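Local coordinates for protein branched-chain-amino-acid aminotransferase (Pseudomonas aeruginosa, PDB 6NST) that probably transfers the amino group of leucine, isoleucine and valine to 2-oxoglutarate, with pyridoxal 5'-phosphate as cofactor, at residues V102-E107 against L116-V120; S65-M69 against M156-S161; N92-A96 against A123-W127. The protein carries 1 engineered substitution. All coordinates share one frame; numbering follows the deposited sequence.

Contact 1: V102-E107 against L116-V120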
loop_
_atom_site.group_PDB
_atom_site.type_symbol
_atom_site.label_atom_id
_atom_site.label_comp_id
_atom_site.label_asym_id
_atom_site.label_seq_id
_atom_site.Cartn_x
_atom_site.Cartn_y
_atom_site.Cartn_z
ATOM N N VAL A 102 -26.794 8.345 -18.179
ATOM C CA VAL A 102 -27.714 7.337 -17.663
ATOM C C VAL A 102 -27.757 7.480 -16.149
ATOM O O VAL A 102 -26.705 7.522 -15.499
ATOM C CB VAL A 102 -27.269 5.923 -18.074
ATOM C CG1 VAL A 102 -28.167 4.870 -17.460
ATOM C CG2 VAL A 102 -27.230 5.792 -19.591
ATOM N N PHE A 103 -28.963 7.565 -15.585
ATOM C CA PHE A 103 -29.083 7.818 -14.155
ATOM C C PHE A 103 -30.337 7.160 -13.596
ATOM O O PHE A 103 -31.327 6.962 -14.306
ATOM C CB PHE A 103 -29.094 9.326 -13.844
ATOM C CG PHE A 103 -30.297 10.063 -14.375
ATOM C CD1 PHE A 103 -31.390 10.314 -13.559
ATOM C CD2 PHE A 103 -30.321 10.534 -15.679
ATOM C CE1 PHE A 103 -32.490 11.004 -14.037
ATOM C CE2 PHE A 103 -31.418 11.226 -16.163
ATOM C CZ PHE A 103 -32.504 11.462 -15.340
ATOM N N TYR A 104 -30.276 6.820 -12.308
ATOM C CA TYR A 104 -31.432 6.287 -11.601
ATOM C C TYR A 104 -32.415 7.405 -11.278
ATOM O O TYR A 104 -32.023 8.532 -10.980
ATOM C CB TYR A 104 -30.998 5.592 -10.309
ATOM C CG TYR A 104 -30.437 4.201 -10.502
ATOM C CD1 TYR A 104 -31.002 3.321 -11.416
ATOM C CD2 TYR A 104 -29.339 3.769 -9.769
ATOM C CE1 TYR A 104 -30.490 2.047 -11.592
ATOM C CE2 TYR A 104 -28.820 2.498 -9.938
ATOM C CZ TYR A 104 -29.398 1.642 -10.851
ATOM O OH TYR A 104 -28.884 0.377 -11.023
ATOM N N GLY A 105 -33.704 7.078 -11.326
ATOM C CA GLY A 105 -34.748 8.064 -11.143
ATOM C C GLY A 105 -35.046 8.341 -9.683
ATOM O O GLY A 105 -34.284 7.983 -8.782
ATOM N N SER A 106 -36.189 8.989 -9.453
ATOM C CA SER A 106 -36.622 9.315 -8.099
ATOM C C SER A 106 -37.670 8.338 -7.573
ATOM O O SER A 106 -38.766 8.747 -7.169
ATOM C CB SER A 106 -37.148 10.748 -8.058
ATOM O OG SER A 106 -38.137 10.945 -9.045
ATOM N N GLU A 107 -37.342 7.044 -7.564
ATOM C CA GLU A 107 -38.270 6.028 -7.077
ATOM C C GLU A 107 -38.032 5.690 -5.608
ATOM O O GLU A 107 -38.951 5.783 -4.787
ATOM C CB GLU A 107 -38.179 4.770 -7.946
ATOM C CG GLU A 107 -38.942 4.861 -9.257
ATOM C CD GLU A 107 -38.341 5.876 -10.204
ATOM O OE1 GLU A 107 -37.105 6.055 -10.168
ATOM O OE2 GLU A 107 -39.099 6.498 -10.979
ATOM N N LEU A 116 -35.488 0.992 -8.500
ATOM C CA LEU A 116 -35.088 2.237 -9.140
ATOM C C LEU A 116 -35.275 2.155 -10.647
ATOM O O LEU A 116 -34.915 1.158 -11.281
ATOM C CB LEU A 116 -33.629 2.558 -8.813
ATOM C CG LEU A 116 -33.319 2.837 -7.343
ATOM C CD1 LEU A 116 -31.830 3.067 -7.138
ATOM C CD2 LEU A 116 -34.121 4.033 -6.855
ATOM N N LYS A 117 -35.840 3.212 -11.220
ATOM C CA LYS A 117 -36.010 3.308 -12.661
ATOM C C LYS A 117 -34.800 3.991 -13.281
ATOM O O LYS A 117 -34.247 4.941 -12.718
ATOM C CB LYS A 117 -37.287 4.077 -13.008
ATOM C CG LYS A 117 -37.656 4.039 -14.482
ATOM C CD LYS A 117 -38.976 4.753 -14.734
ATOM C CE LYS A 117 -39.359 4.715 -16.204
ATOM N NZ LYS A 117 -38.337 5.382 -17.059
ATOM N N VAL A 118 -34.386 3.493 -14.441
ATOM C CA VAL A 118 -33.249 4.035 -15.175
ATOM C C VAL A 118 -33.761 5.034 -16.200
ATOM O O VAL A 118 -34.633 4.709 -17.016
ATOM C CB VAL A 118 -32.444 2.915 -15.856
ATOM C CG1 VAL A 118 -31.288 3.501 -16.637
ATOM C CG2 VAL A 118 -31.942 1.915 -14.825
ATOM N N HIS A 119 -33.224 6.251 -16.155
ATOM C CA HIS A 119 -33.535 7.297 -17.117
ATOM C C HIS A 119 -32.295 7.620 -17.940
ATOM O O HIS A 119 -31.164 7.445 -17.479
ATOM C CB HIS A 119 -34.037 8.562 -16.418
ATOM C CG HIS A 119 -35.267 8.348 -15.592
ATOM N ND1 HIS A 119 -36.501 8.847 -15.952
ATOM C CD2 HIS A 119 -35.455 7.685 -14.427
ATOM C CE1 HIS A 119 -37.394 8.503 -15.042
ATOM N NE2 HIS A 119 -36.787 7.798 -14.106
ATOM N N VAL A 120 -32.513 8.096 -19.165
ATOM C CA VAL A 120 -31.428 8.425 -20.084
ATOM C C VAL A 120 -31.704 9.797 -20.686
ATOM O O VAL A 120 -32.819 10.063 -21.145
ATOM C CB VAL A 120 -31.282 7.371 -21.200
ATOM C CG1 VAL A 120 -30.155 7.748 -22.145
ATOM C CG2 VAL A 120 -31.051 5.990 -20.607
#
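Phe103 and His119 form the hydrogen-bonded antiparallel pair at the tight part of this contact: Phe103 N meets His119 O at 2.9 Å and His119 N meets Phe103 O at 2.7 Å. Their side chains share one face of the sheet. With CG set between its backbone N and carbonyl carbon (chi1 66°), Phe103 offers a ring face to His119 CB, 3.8 Å from the ring centroid; the imidazole is tilted only 18° from that ring but slid aside, barely overlapping it. On the other face, Val102 CG1 touches Val118 CG1 at 3.5 Å, and Tyr104 takes Val118 CG2 at its ring edge and Leu116 CD1 over a ring face. Past the bond from Gly105 N to Lys117 O (2.6 Å) the pairing slackens. Glu107 OE1 receives only a weak bond from Lys117 N, at 3.3 Å, and the exposed lysine leads off, Lys117 NZ lying 6.2 Å from Glu107 OE2. His119 ND1 is held by Asp13, whereas the buried NE2 has no partner in the model. His31 of the second subunit meets the Phe103 ring edge-to-face. This is the loop end of a long-looped beta hairpin, strands 96-104 and 118-126, in the N-terminal antiparallel sheet.

Contact 2: S65-M69 against M156-S161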
loop_
_atom_site.group_PDB
_atom_site.type_symbol
_atom_site.label_atom_id
_atom_site.label_comp_id
_atom_site.label_asym_id
_atom_site.label_seq_id
_atom_site.Cartn_x
_atom_site.Cartn_y
_atom_site.Cartn_z
ATOM N N SER A 65 -20.042 0.833 -19.245
ATOM C CA SER A 65 -20.085 1.477 -17.937
ATOM C C SER A 65 -21.337 1.079 -17.167
ATOM O O SER A 65 -21.273 0.812 -15.961
ATOM C CB SER A 65 -20.016 2.997 -18.097
ATOM O OG SER A 65 -18.805 3.391 -18.723
ATOM N N ALA A 66 -22.483 1.025 -17.848
ATOM C CA ALA A 66 -23.714 0.609 -17.188
ATOM C C ALA A 66 -23.678 -0.866 -16.814
ATOM O O ALA A 66 -24.266 -1.263 -15.800
ATOM C CB ALA A 66 -24.916 0.904 -18.085
ATOM N N HIS A 67 -22.997 -1.690 -17.615
ATOM C CA HIS A 67 -22.870 -3.106 -17.283
ATOM C C HIS A 67 -21.977 -3.301 -16.064
ATOM O O HIS A 67 -22.240 -4.172 -15.226
ATOM C CB HIS A 67 -22.328 -3.874 -18.490
ATOM C CG HIS A 67 -22.153 -5.343 -18.252
ATOM N ND1 HIS A 67 -23.212 -6.192 -18.014
ATOM C CD2 HIS A 67 -21.041 -6.114 -18.230
ATOM C CE1 HIS A 67 -22.760 -7.422 -17.847
ATOM N NE2 HIS A 67 -21.444 -7.402 -17.974
ATOM N N ILE A 68 -20.921 -2.494 -15.943
ATOM C CA ILE A 68 -20.060 -2.566 -14.767
ATOM C C ILE A 68 -20.834 -2.180 -13.512
ATOM O O ILE A 68 -20.703 -2.820 -12.461
ATOM C CB ILE A 68 -18.818 -1.678 -14.965
ATOM C CG1 ILE A 68 -17.939 -2.243 -16.082
ATOM C CG2 ILE A 68 -18.039 -1.552 -13.667
ATOM C CD1 ILE A 68 -16.815 -1.327 -16.514
ATOM N N MET A 69 -21.660 -1.141 -13.603
ATOM C CA MET A 69 -22.414 -0.643 -12.459
ATOM C C MET A 69 -23.726 -1.383 -12.245
ATOM O O MET A 69 -24.495 -0.990 -11.362
ATOM C CB MET A 69 -22.692 0.854 -12.624
ATOM C CG MET A 69 -21.438 1.697 -12.731
ATOM S SD MET A 69 -20.415 1.559 -11.256
ATOM C CE MET A 69 -18.960 2.465 -11.773
ATOM N N MET A 156 -14.624 1.786 -9.960
ATOM C CA MET A 156 -14.503 1.002 -11.185
ATOM C C MET A 156 -13.891 1.891 -12.259
ATOM O O MET A 156 -14.593 2.648 -12.936
ATOM C CB MET A 156 -15.865 0.451 -11.586
ATOM C CG MET A 156 -16.511 -0.418 -10.503
ATOM S SD MET A 156 -15.560 -1.908 -10.097
ATOM C CE MET A 156 -14.699 -1.411 -8.603
ATOM N N THR A 157 -12.568 1.792 -12.419
ATOM C CA THR A 157 -11.813 2.732 -13.237
ATOM C C THR A 157 -12.071 2.576 -14.731
ATOM O O THR A 157 -11.696 3.472 -15.497
ATOM C CB THR A 157 -10.315 2.587 -12.952
ATOM O OG1 THR A 157 -9.902 1.237 -13.199
ATOM C CG2 THR A 157 -10.013 2.946 -11.500
ATOM N N ARG A 158 -12.695 1.481 -15.164
ATOM C CA ARG A 158 -13.044 1.317 -16.571
ATOM C C ARG A 158 -14.402 1.907 -16.916
ATOM O O ARG A 158 -14.708 2.070 -18.104
ATOM C CB ARG A 158 -13.034 -0.166 -16.962
ATOM C CG ARG A 158 -11.742 -0.891 -16.632
ATOM C CD ARG A 158 -10.531 -0.086 -17.073
ATOM N NE ARG A 158 -9.281 -0.745 -16.707
ATOM C CZ ARG A 158 -8.105 -0.130 -16.647
ATOM N NH1 ARG A 158 -8.018 1.165 -16.919
ATOM N NH2 ARG A 158 -7.018 -0.809 -16.305
ATOM N N ALA A 159 -15.224 2.212 -15.919
ATOM C CA ALA A 159 -16.521 2.830 -16.143
ATOM C C ALA A 159 -16.404 4.338 -15.973
ATOM O O ALA A 159 -15.657 4.824 -15.119
ATOM C CB ALA A 159 -17.570 2.274 -15.179
ATOM N N LYS A 160 -17.139 5.075 -16.802
ATOM C CA LYS A 160 -17.189 6.531 -16.711
ATOM C C LYS A 160 -18.436 6.886 -15.905
ATOM O O LYS A 160 -19.502 7.184 -16.444
ATOM C CB LYS A 160 -17.189 7.156 -18.103
ATOM C CG LYS A 160 -16.928 8.650 -18.123
ATOM C CD LYS A 160 -16.688 9.149 -19.542
ATOM C CE LYS A 160 -16.332 10.628 -19.549
ATOM N NZ LYS A 160 -16.010 11.125 -20.914
ATOM N N SER A 161 -18.291 6.834 -14.585
ATOM C CA SER A 161 -19.399 7.004 -13.656
ATOM C C SER A 161 -19.471 8.439 -13.141
ATOM O O SER A 161 -18.455 9.129 -13.022
ATOM C CB SER A 161 -19.274 6.036 -12.477
ATOM O OG SER A 161 -18.052 6.220 -11.787
HETATM O O HOH W 1 -16.729 1.397 -19.595
#
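Ile68 lies against the turn formed by Met156 to Ala159, and its atoms divide that surface between them. Its CB is 4.1 Å from Ala159 CB. From there CG2 branches to the alkyl base of Met156, touching CB at 3.6 Å and CG almost as closely. The other branch, stretched out by a chi2 of 170°, carries CD1 to Ala159 CB at 3.9 Å and alongside Arg158 CB. Met69 approaches with its tip alone: CE packs among the CB atoms of Met156, Ala159 and Ser161, each 3.7 Å away. The last turn of helix 55-68 is thereby seated on the loop that carries Lys160, by similarity the lysine to which pyridoxal phosphate attaches in this family; no cofactor is attached here, though a sulfate ion lies near the lysine side chain. Ser65 OG accepts a nearly straight bond from Lys160 N at 3.0 Å (169°), which fixes the backbone just where that lysine departs. The same hydroxyl is bonded to Arg61 O one turn back in the helix and receives a bond from a water, which also donates to Arg158 O at 2.6 Å. Arg158 N, in turn, is bound by Asp244 of a third subunit.

Contact 3: N92-A96 against A123-W127; sequences NLESA and AAWSW
In the connection from helix 77-89 to strand 96-104, Leu93 and Ala96 lie against Ala124 and Trp125 at the end of the neighbouring strand 118-126. The helix terminates in a Schellman motif, with Asn92 at positive phi, and the chain then turns back toward the sheet. Leu93 is the main apolar link. With CG anti to its carbonyl carbon (chi1 -62°), it sends both methyls at the strand: CD1 rests against Ala124 O at 3.4 Å and Ala124 CB at 3.7 Å, while CD2 reaches along the backbone to within 3.8 Å of Ser126 N. Val88, in the helix, packs on both Leu93 and Ala124, so this side of the strand is covered by the helix that the connection leaves.

Further on, the backbones meet through CA-H...O contacts. Ser126 CA points at Ser95 O, 3.5 Å away with an angle of 164° at the hydrogen, and Ala96 CA lies 3.2 Å from Trp125 O with a much more bent angle of 122°. Ala96 CB also stands close to that carbonyl, 3.3 Å from Trp125 O. The Ser95 hydroxyl only brushes Trp127, Ser95 OG lying 4.0 Å from Trp127 CB. Trp127 is exposed and poorly ordered, although its ring has a cation-pi partner in Arg42; the residues just after it, 128-131, are not modelled. The side chain of Trp125 leaves the strand away from the connection, and its ring packs on Trp19 and on Met109 of the second subunit. The arrangement is that of a helix-to-strand connection feeding an inner strand of an antiparallel sheet, where strand 96-104 enters between strands 36-46 and 118-126 of the N-terminal domain, its backbone bonded from Ala96 to Ala43 and from Tyr97 to Trp125.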
loop_
_atom_site.group_PDB
_atom_site.type_symbol
_atom_site.label_atom_id
_atom_site.label_comp_id
_atom_site.label_asym_id
_atom_site.label_seq_id
_atom_site.Cartn_x
_atom_site.Cartn_y
_atom_site.Cartn_z
ATOM N N ASN A 92 -29.773 21.861 -34.569
ATOM C CA ASN A 92 -29.123 22.539 -35.691
ATOM C C ASN A 92 -27.705 22.977 -35.332
ATOM O O ASN A 92 -27.281 24.090 -35.645
ATOM C CB ASN A 92 -29.954 23.730 -36.174
ATOM C CG ASN A 92 -31.355 23.330 -36.590
ATOM O OD1 ASN A 92 -32.274 23.295 -35.769
ATOM N ND2 ASN A 92 -31.526 23.024 -37.871
ATOM N N LEU A 93 -26.965 22.091 -34.672
ATOM C CA LEU A 93 -25.616 22.395 -34.213
ATOM C C LEU A 93 -24.610 22.032 -35.299
ATOM O O LEU A 93 -24.585 20.893 -35.776
ATOM C CB LEU A 93 -25.309 21.642 -32.919
ATOM C CG LEU A 93 -26.206 22.008 -31.738
ATOM C CD1 LEU A 93 -26.027 21.024 -30.597
ATOM C CD2 LEU A 93 -25.916 23.427 -31.272
ATOM N N GLU A 94 -23.787 23.007 -35.691
ATOM C CA GLU A 94 -22.728 22.743 -36.658
ATOM C C GLU A 94 -21.619 21.905 -36.036
ATOM O O GLU A 94 -21.047 21.027 -36.694
ATOM C CB GLU A 94 -22.179 24.065 -37.194
ATOM C CG GLU A 94 -21.048 23.925 -38.193
ATOM C CD GLU A 94 -20.524 25.271 -38.657
ATOM O OE1 GLU A 94 -21.221 26.286 -38.446
ATOM O OE2 GLU A 94 -19.413 25.316 -39.225
ATOM N N SER A 95 -21.298 22.170 -34.773
ATOM C CA SER A 95 -20.393 21.344 -33.989
ATOM C C SER A 95 -20.876 21.389 -32.548
ATOM O O SER A 95 -21.460 22.384 -32.111
ATOM C CB SER A 95 -18.938 21.819 -34.091
ATOM O OG SER A 95 -18.726 23.002 -33.340
ATOM N N ALA A 96 -20.642 20.307 -31.812
ATOM C CA ALA A 96 -21.226 20.226 -30.483
ATOM C C ALA A 96 -20.451 19.255 -29.611
ATOM O O ALA A 96 -19.756 18.358 -30.098
ATOM C CB ALA A 96 -22.697 19.804 -30.550
ATOM N N ALA A 123 -27.969 15.476 -24.098
ATOM C CA ALA A 123 -27.960 16.906 -24.363
ATOM C C ALA A 123 -26.749 17.269 -25.213
ATOM O O ALA A 123 -25.661 16.714 -25.028
ATOM C CB ALA A 123 -27.940 17.705 -23.058
ATOM N N ALA A 124 -26.945 18.206 -26.141
ATOM C CA ALA A 124 -25.886 18.649 -27.036
ATOM C C ALA A 124 -25.910 20.165 -27.126
ATOM O O ALA A 124 -26.973 20.762 -27.322
ATOM C CB ALA A 124 -26.042 18.028 -28.430
ATOM N N TRP A 125 -24.740 20.783 -26.979
ATOM C CA TRP A 125 -24.610 22.229 -27.062
ATOM C C TRP A 125 -23.362 22.571 -27.860
ATOM O O TRP A 125 -22.429 21.770 -27.966
ATOM C CB TRP A 125 -24.553 22.873 -25.670
ATOM C CG TRP A 125 -23.485 22.307 -24.784
ATOM C CD1 TRP A 125 -22.189 22.717 -24.699
ATOM C CD2 TRP A 125 -23.627 21.226 -23.853
ATOM N NE1 TRP A 125 -21.512 21.959 -23.774
ATOM C CE2 TRP A 125 -22.373 21.037 -23.239
ATOM C CE3 TRP A 125 -24.693 20.402 -23.476
ATOM C CZ2 TRP A 125 -22.155 20.059 -22.272
ATOM C CZ3 TRP A 125 -24.473 19.430 -22.515
ATOM C CH2 TRP A 125 -23.213 19.266 -21.926
ATOM N N SER A 126 -23.359 23.777 -28.426
ATOM C CA SER A 126 -22.254 24.213 -29.268
ATOM C C SER A 126 -20.952 24.260 -28.475
ATOM O O SER A 126 -20.936 24.536 -27.272
ATOM C CB SER A 126 -22.556 25.587 -29.868
ATOM O OG SER A 126 -21.548 25.981 -30.781
ATOM N N TRP A 127 -19.851 23.980 -29.164
ATOM C CA TRP A 127 -18.533 23.941 -28.541
ATOM C C TRP A 127 -18.105 25.315 -28.035
ATOM O O TRP A 127 -17.439 26.070 -28.744
ATOM C CB TRP A 127 -17.500 23.399 -29.529
ATOM C CG TRP A 127 -16.118 23.324 -28.964
ATOM C CD1 TRP A 127 -15.053 24.112 -29.292
ATOM C CD2 TRP A 127 -15.653 22.416 -27.960
ATOM N NE1 TRP A 127 -13.950 23.746 -28.558
ATOM C CE2 TRP A 127 -14.294 22.708 -27.733
ATOM C CE3 TRP A 127 -16.254 21.384 -27.234
ATOM C CZ2 TRP A 127 -13.525 22.003 -26.809
ATOM C CZ3 TRP A 127 -15.490 20.686 -26.318
ATOM C CH2 TRP A 127 -14.141 21.000 -26.113
#

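Contacts 1 and 3 mark two ends of one strand pair: 96-104 and 118-126 are neighbours in the antiparallel sheet, and the contact centres lie 25 Å apart along it. Contact 2 lies beside strand 36-46 of the same sheet, its centre 16 Å from that of contact 1 and 26 Å from that of contact 3. Along the chain contact 1 is nested inside the loop closed by contact 3, itself inside that closed by contact 2. The outermost link thus brings helix 55-68 against the loop bearing Lys160, the probable cofactor lysine, although 86 residues, including both paired strands, separate its segments. All three touch the second subunit, so sheet and lysine loop adjoin the oligomer interface.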